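Chinitase A (Streptomyces coelicolor, PDB 3EBV) probably hydrolyses internal glycosidic links of chitin, this chain being the family 18 catalytic domain of a longer protein. Local coordinates at residues A[167-181]-A[209-223]. Numbering follows the deposited sequence. Where two conformers were deposited one is given.
Sequences LNVKDILTVVNMQYY and QLEGGLAPSQVGLGL
Gln218 reaches across to Lys170 and Leu173, using both N-H groups and the carbonyl O of its side-chain amide to join two loops. NE2 donates to Lys170 O at 2.8 Å, in the carbonyl plane on a lone pair but bent at the hydrogen (134°), and to Leu173 O at 3.0 Å, nearly straight (170°). Both acceptors lie close to the amide plane, which fixes the rotation of the group, while OE1 accepts from Ala215 N. A leucine here would probably leave Lys170 O and Leu173 O without this shared donor and Ala215 N without its acceptor. In one of two modelled conformers Lys170, extended with CG anti to the backbone N (chi1 179°), crosses Gln218 at about a right angle, and its NZ meets Gly213 O at 2.8 Å, a bond perhaps not permanent.

Beyond the loops the backbones pair in parallel. Val176 N donates to Gln218 O (2.7 Å), Gly220 N to Val176 O (2.9 Å) and Tyr180 N to Gly222 O (2.9 Å), whereas the Gly222 N to Met178 O bond is weak. Gly220 leaves room for Asn177 OD1, 3.5 Å from Gly220 CA, since a CB there would clash. Two waters bridge the segments: one donates to Thr174 O and bonds Ser217 OG; the other lies near Tyr180 OH, Gln209 OE1 and Gly220 O, with more acceptors in reach than it has protons. Leu214 supplies apolar contacts: CD2 packs on Leu173 CD2 (3.9 Å) and Leu167 CD2, while CD1 faces Val176 CG2.

These are neighbouring strands, 175-179 and 219-224, of the family's TIM barrel, each following a helix, 161-168 and 199-210. Strands 145-148 and 267-271 extend the sheet beyond them, and Tyr180 packs on Leu202, Leu205 and Ala206 of helix 199-210.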
loop_
_atom_site.group_PDB
_atom_site.type_symbol
_atom_site.label_atom_id
_atom_site.label_comp_id
_atom_site.label_asym_id
_atom_site.label_seq_id
_atom_site.Cartn_x
_atom_site.Cartn_y
_atom_site.Cartn_z
ATOM N N LEU A 167 2.565 -6.351 -13.547
ATOM C CA LEU A 167 3.565 -6.803 -14.514
ATOM C C LEU A 167 3.623 -5.852 -15.729
ATOM O O LEU A 167 4.735 -5.527 -16.187
ATOM C CB LEU A 167 3.258 -8.229 -14.961
ATOM C CG LEU A 167 3.506 -9.285 -13.849
ATOM C CD1 LEU A 167 2.853 -10.589 -14.309
ATOM C CD2 LEU A 167 5.021 -9.429 -13.547
ATOM N N ASN A 168 2.450 -5.396 -16.185
ATOM C CA ASN A 168 2.427 -4.536 -17.393
ATOM C C ASN A 168 3.177 -3.258 -17.125
ATOM O O ASN A 168 3.801 -2.699 -18.041
ATOM C CB ASN A 168 0.991 -4.192 -17.755
ATOM C CG ASN A 168 0.220 -5.367 -18.342
ATOM O OD1 ASN A 168 0.809 -6.436 -18.652
ATOM N ND2 ASN A 168 -1.092 -5.184 -18.529
ATOM N N VAL A 169 3.091 -2.769 -15.878
ATOM C CA VAL A 169 3.756 -1.489 -15.517
ATOM C C VAL A 169 4.981 -1.670 -14.627
ATOM O O VAL A 169 5.387 -0.754 -13.892
ATOM C CB VAL A 169 2.752 -0.435 -14.940
ATOM C CG1 VAL A 169 1.550 -0.271 -15.856
ATOM C CG2 VAL A 169 2.267 -0.870 -13.516
ATOM N N LYS A 170 5.626 -2.839 -14.715
ATOM C CA LYS A 170 6.718 -3.152 -13.803
ATOM C C LYS A 170 7.824 -2.107 -13.772
ATOM O O LYS A 170 8.407 -1.813 -12.733
ATOM C CB LYS A 170 7.288 -4.535 -14.157
ATOM C CG LYS A 170 8.434 -4.949 -13.284
ATOM C CD LYS A 170 8.943 -6.334 -13.635
ATOM C CE LYS A 170 9.978 -6.798 -12.588
ATOM N NZ LYS A 170 10.746 -8.025 -13.076
ATOM N N ASP A 171 8.120 -1.529 -14.945
ATOM C CA ASP A 171 9.217 -0.547 -15.019
ATOM C C ASP A 171 8.903 0.806 -14.345
ATOM O O ASP A 171 9.832 1.609 -14.155
ATOM C CB ASP A 171 9.548 -0.302 -16.487
ATOM C CG ASP A 171 8.314 0.086 -17.265
ATOM O OD1 ASP A 171 7.441 -0.781 -17.467
ATOM O OD2 ASP A 171 8.181 1.242 -17.641
ATOM N N ILE A 172 7.642 1.040 -13.952
ATOM C CA ILE A 172 7.282 2.281 -13.236
ATOM C C ILE A 172 6.679 2.011 -11.845
ATOM O O ILE A 172 6.266 2.945 -11.142
ATOM C CB ILE A 172 6.300 3.179 -14.036
ATOM C CG1 ILE A 172 5.040 2.438 -14.448
ATOM C CG2 ILE A 172 7.032 3.771 -15.270
ATOM C CD1 ILE A 172 3.917 3.383 -14.964
ATOM N N LEU A 173 6.636 0.726 -11.456
ATOM C CA LEU A 173 6.010 0.294 -10.211
ATOM C C LEU A 173 7.009 0.366 -9.052
ATOM O O LEU A 173 8.122 -0.216 -9.130
ATOM C CB LEU A 173 5.549 -1.141 -10.396
ATOM C CG LEU A 173 5.023 -1.857 -9.170
ATOM C CD1 LEU A 173 3.670 -1.281 -8.683
ATOM C CD2 LEU A 173 4.840 -3.353 -9.592
ATOM N N THR A 174 6.617 1.038 -7.960
ATOM C CA THR A 174 7.456 1.079 -6.761
ATOM C C THR A 174 7.304 -0.215 -5.933
ATOM O O THR A 174 8.276 -0.977 -5.784
ATOM C CB THR A 174 7.125 2.302 -5.887
ATOM O OG1 THR A 174 7.167 3.484 -6.740
ATOM C CG2 THR A 174 8.126 2.431 -4.758
ATOM N N VAL A 175 6.076 -0.465 -5.445
ATOM C CA VAL A 175 5.877 -1.660 -4.613
ATOM C C VAL A 175 4.423 -2.053 -4.584
ATOM O O VAL A 175 3.515 -1.203 -4.594
ATOM C CB VAL A 175 6.432 -1.443 -3.171
ATOM C CG1 VAL A 175 5.782 -0.233 -2.473
ATOM C CG2 VAL A 175 6.286 -2.681 -2.316
ATOM N N VAL A 176 4.226 -3.382 -4.569
ATOM C CA VAL A 176 2.911 -3.990 -4.322
ATOM C C VAL A 176 2.873 -4.337 -2.851
ATOM O O VAL A 176 3.522 -5.293 -2.412
ATOM C CB VAL A 176 2.664 -5.253 -5.166
ATOM C CG1 VAL A 176 1.301 -5.845 -4.856
ATOM C CG2 VAL A 176 2.704 -4.886 -6.675
ATOM N N ASN A 177 2.120 -3.554 -2.076
ATOM C CA ASN A 177 1.882 -3.841 -0.649
ATOM C C ASN A 177 0.558 -4.605 -0.520
ATOM O O ASN A 177 -0.493 -4.012 -0.262
ATOM C CB ASN A 177 1.778 -2.542 0.157
ATOM C CG ASN A 177 3.093 -1.768 0.236
ATOM O OD1 ASN A 177 4.161 -2.341 0.521
ATOM N ND2 ASN A 177 3.006 -0.406 0.054
HETATM N N MSE A 178 0.582 -5.906 -0.782
HETATM C CA MSE A 178 -0.675 -6.657 -0.669
HETATM C C MSE A 178 -1.216 -6.627 0.765
HETATM O O MSE A 178 -0.447 -6.511 1.731
HETATM C CB MSE A 178 -0.505 -8.126 -1.148
HETATM C CG MSE A 178 -1.821 -8.883 -1.113
HETATM SE SE MSE A 178 -1.619 -10.575 -2.117
HETATM C CE MSE A 178 -0.579 -11.591 -0.854
ATOM N N GLN A 179 -2.559 -6.713 0.861
ATOM C CA GLN A 179 -3.227 -6.726 2.154
ATOM C C GLN A 179 -3.337 -8.203 2.589
ATOM O O GLN A 179 -4.236 -8.954 2.160
ATOM C CB GLN A 179 -4.644 -6.132 2.028
ATOM C CG GLN A 179 -4.650 -4.702 1.524
ATOM C CD GLN A 179 -6.087 -4.193 1.391
ATOM O OE1 GLN A 179 -6.923 -4.390 2.285
ATOM N NE2 GLN A 179 -6.376 -3.554 0.262
ATOM N N TYR A 180 -2.379 -8.627 3.426
ATOM C CA TYR A 180 -2.378 -10.035 3.895
ATOM C C TYR A 180 -3.348 -10.203 5.086
ATOM O O TYR A 180 -2.969 -10.648 6.203
ATOM C CB TYR A 180 -0.952 -10.457 4.325
ATOM C CG TYR A 180 0.045 -10.537 3.195
ATOM C CD1 TYR A 180 0.504 -11.769 2.718
ATOM C CD2 TYR A 180 0.560 -9.366 2.617
ATOM C CE1 TYR A 180 1.472 -11.844 1.701
ATOM C CE2 TYR A 180 1.479 -9.428 1.581
ATOM C CZ TYR A 180 1.954 -10.669 1.123
ATOM O OH TYR A 180 2.860 -10.710 0.087
ATOM N N TYR A 181 -4.588 -9.732 4.886
ATOM C CA TYR A 181 -5.545 -9.659 6.005
ATOM C C TYR A 181 -6.942 -9.457 5.450
ATOM O O TYR A 181 -7.129 -9.250 4.249
ATOM C CB TYR A 181 -5.164 -8.537 6.990
ATOM C CG TYR A 181 -5.012 -7.159 6.365
ATOM C CD1 TYR A 181 -6.101 -6.272 6.265
ATOM C CD2 TYR A 181 -3.770 -6.691 5.976
ATOM C CE1 TYR A 181 -5.934 -4.972 5.706
ATOM C CE2 TYR A 181 -3.589 -5.391 5.451
ATOM C CZ TYR A 181 -4.672 -4.548 5.322
ATOM O OH TYR A 181 -4.471 -3.321 4.770
ATOM N N GLN A 209 4.358 -13.755 -5.725
ATOM C CA GLN A 209 4.818 -12.509 -6.382
ATOM C C GLN A 209 6.299 -12.585 -6.754
ATOM O O GLN A 209 6.685 -12.206 -7.883
ATOM C CB GLN A 209 4.555 -11.330 -5.442
ATOM C CG GLN A 209 3.062 -11.130 -5.230
ATOM C CD GLN A 209 2.722 -10.131 -4.137
ATOM O OE1 GLN A 209 3.410 -9.132 -3.955
ATOM N NE2 GLN A 209 1.649 -10.424 -3.410
ATOM N N LEU A 210 7.121 -13.057 -5.814
ATOM C CA LEU A 210 8.583 -13.114 -5.997
ATOM C C LEU A 210 9.001 -14.103 -7.082
ATOM O O LEU A 210 10.063 -13.905 -7.697
ATOM C CB LEU A 210 9.301 -13.409 -4.679
ATOM C CG LEU A 210 9.087 -12.361 -3.569
ATOM C CD1 LEU A 210 9.321 -12.962 -2.179
ATOM C CD2 LEU A 210 10.024 -11.150 -3.851
ATOM N N GLU A 211 8.215 -15.155 -7.266
ATOM C CA GLU A 211 8.473 -16.146 -8.325
ATOM C C GLU A 211 7.699 -15.830 -9.599
ATOM O O GLU A 211 7.871 -16.543 -10.608
ATOM C CB GLU A 211 8.133 -17.582 -7.827
ATOM C CG GLU A 211 8.983 -18.018 -6.643
ATOM C CD GLU A 211 8.735 -19.485 -6.242
ATOM O OE1 GLU A 211 7.697 -20.076 -6.670
ATOM O OE2 GLU A 211 9.596 -20.014 -5.479
ATOM N N GLY A 212 6.840 -14.793 -9.589
ATOM C CA GLY A 212 5.931 -14.569 -10.684
ATOM C C GLY A 212 6.228 -13.330 -11.522
ATOM O O GLY A 212 5.357 -12.872 -12.249
ATOM N N GLY A 213 7.430 -12.803 -11.374
ATOM C CA GLY A 213 7.910 -11.732 -12.275
ATOM C C GLY A 213 8.055 -10.350 -11.665
ATOM O O GLY A 213 8.465 -9.420 -12.365
ATOM N N LEU A 214 7.720 -10.189 -10.391
ATOM C CA LEU A 214 7.970 -8.926 -9.660
ATOM C C LEU A 214 9.341 -8.975 -9.016
ATOM O O LEU A 214 9.766 -10.037 -8.501
ATOM C CB LEU A 214 6.874 -8.657 -8.623
ATOM C CG LEU A 214 5.486 -8.439 -9.237
ATOM C CD1 LEU A 214 4.488 -8.307 -8.100
ATOM C CD2 LEU A 214 5.436 -7.181 -10.124
ATOM N N ALA A 215 10.066 -7.852 -9.049
ATOM C CA ALA A 215 11.363 -7.773 -8.368
ATOM C C ALA A 215 11.152 -7.774 -6.830
ATOM O O ALA A 215 10.082 -7.364 -6.351
ATOM C CB ALA A 215 12.129 -6.484 -8.786
ATOM N N PRO A 216 12.147 -8.218 -6.066
ATOM C CA PRO A 216 11.985 -8.187 -4.605
ATOM C C PRO A 216 11.669 -6.783 -4.101
ATOM O O PRO A 216 10.885 -6.636 -3.155
ATOM C CB PRO A 216 13.333 -8.716 -4.087
ATOM C CG PRO A 216 13.766 -9.667 -5.198
ATOM C CD PRO A 216 13.393 -8.921 -6.462
ATOM N N SER A 217 12.259 -5.744 -4.709
ATOM C CA SER A 217 11.976 -4.390 -4.270
ATOM C C SER A 217 10.542 -3.981 -4.543
ATOM O O SER A 217 10.127 -2.890 -4.086
ATOM C CB SER A 217 12.875 -3.366 -4.979
ATOM O OG SER A 217 12.653 -3.425 -6.359
ATOM N N GLN A 218 9.798 -4.814 -5.279
ATOM C CA GLN A 218 8.413 -4.481 -5.622
ATOM C C GLN A 218 7.395 -5.267 -4.766
ATOM O O GLN A 218 6.205 -5.216 -5.063
ATOM C CB GLN A 218 8.137 -4.741 -7.113
ATOM C CG GLN A 218 8.941 -3.758 -7.955
ATOM C CD GLN A 218 8.858 -4.046 -9.423
ATOM O OE1 GLN A 218 8.978 -5.190 -9.882
ATOM N NE2 GLN A 218 8.700 -2.969 -10.201
ATOM N N VAL A 219 7.875 -5.941 -3.715
ATOM C CA VAL A 219 6.979 -6.761 -2.865
ATOM C C VAL A 219 7.069 -6.297 -1.412
ATOM O O VAL A 219 8.168 -6.213 -0.848
ATOM C CB VAL A 219 7.370 -8.251 -2.961
ATOM C CG1 VAL A 219 6.500 -9.123 -2.018
ATOM C CG2 VAL A 219 7.204 -8.755 -4.417
ATOM N N GLY A 220 5.902 -5.913 -0.858
ATOM C CA GLY A 220 5.824 -5.439 0.547
ATOM C C GLY A 220 4.749 -6.245 1.286
ATOM O O GLY A 220 3.731 -6.627 0.694
ATOM N N LEU A 221 4.988 -6.462 2.591
ATOM C CA LEU A 221 4.044 -7.250 3.412
ATOM C C LEU A 221 3.095 -6.278 4.140
ATOM O O LEU A 221 3.529 -5.609 5.086
ATOM C CB LEU A 221 4.802 -8.128 4.451
ATOM C CG LEU A 221 5.879 -9.043 3.826
ATOM C CD1 LEU A 221 6.410 -9.856 4.970
ATOM C CD2 LEU A 221 5.296 -9.987 2.802
ATOM N N GLY A 222 1.821 -6.254 3.713
ATOM C CA GLY A 222 0.825 -5.343 4.344
ATOM C C GLY A 222 0.013 -6.082 5.419
ATOM O O GLY A 222 -0.560 -7.123 5.163
ATOM N N LEU A 223 -0.023 -5.480 6.610
ATOM C CA LEU A 223 -0.707 -6.089 7.769
ATOM C C LEU A 223 -1.550 -5.041 8.490
ATOM O O LEU A 223 -1.288 -3.840 8.393
ATOM C CB LEU A 223 0.330 -6.612 8.791
ATOM C CG LEU A 223 0.971 -7.998 8.592
ATOM C CD1 LEU A 223 -0.087 -9.070 8.467
ATOM C CD2 LEU A 223 1.951 -7.983 7.355
HETATM O O HOH W 1 10.827 -1.073 -7.040
HETATM O O HOH W 2 2.876 -8.299 -1.360
#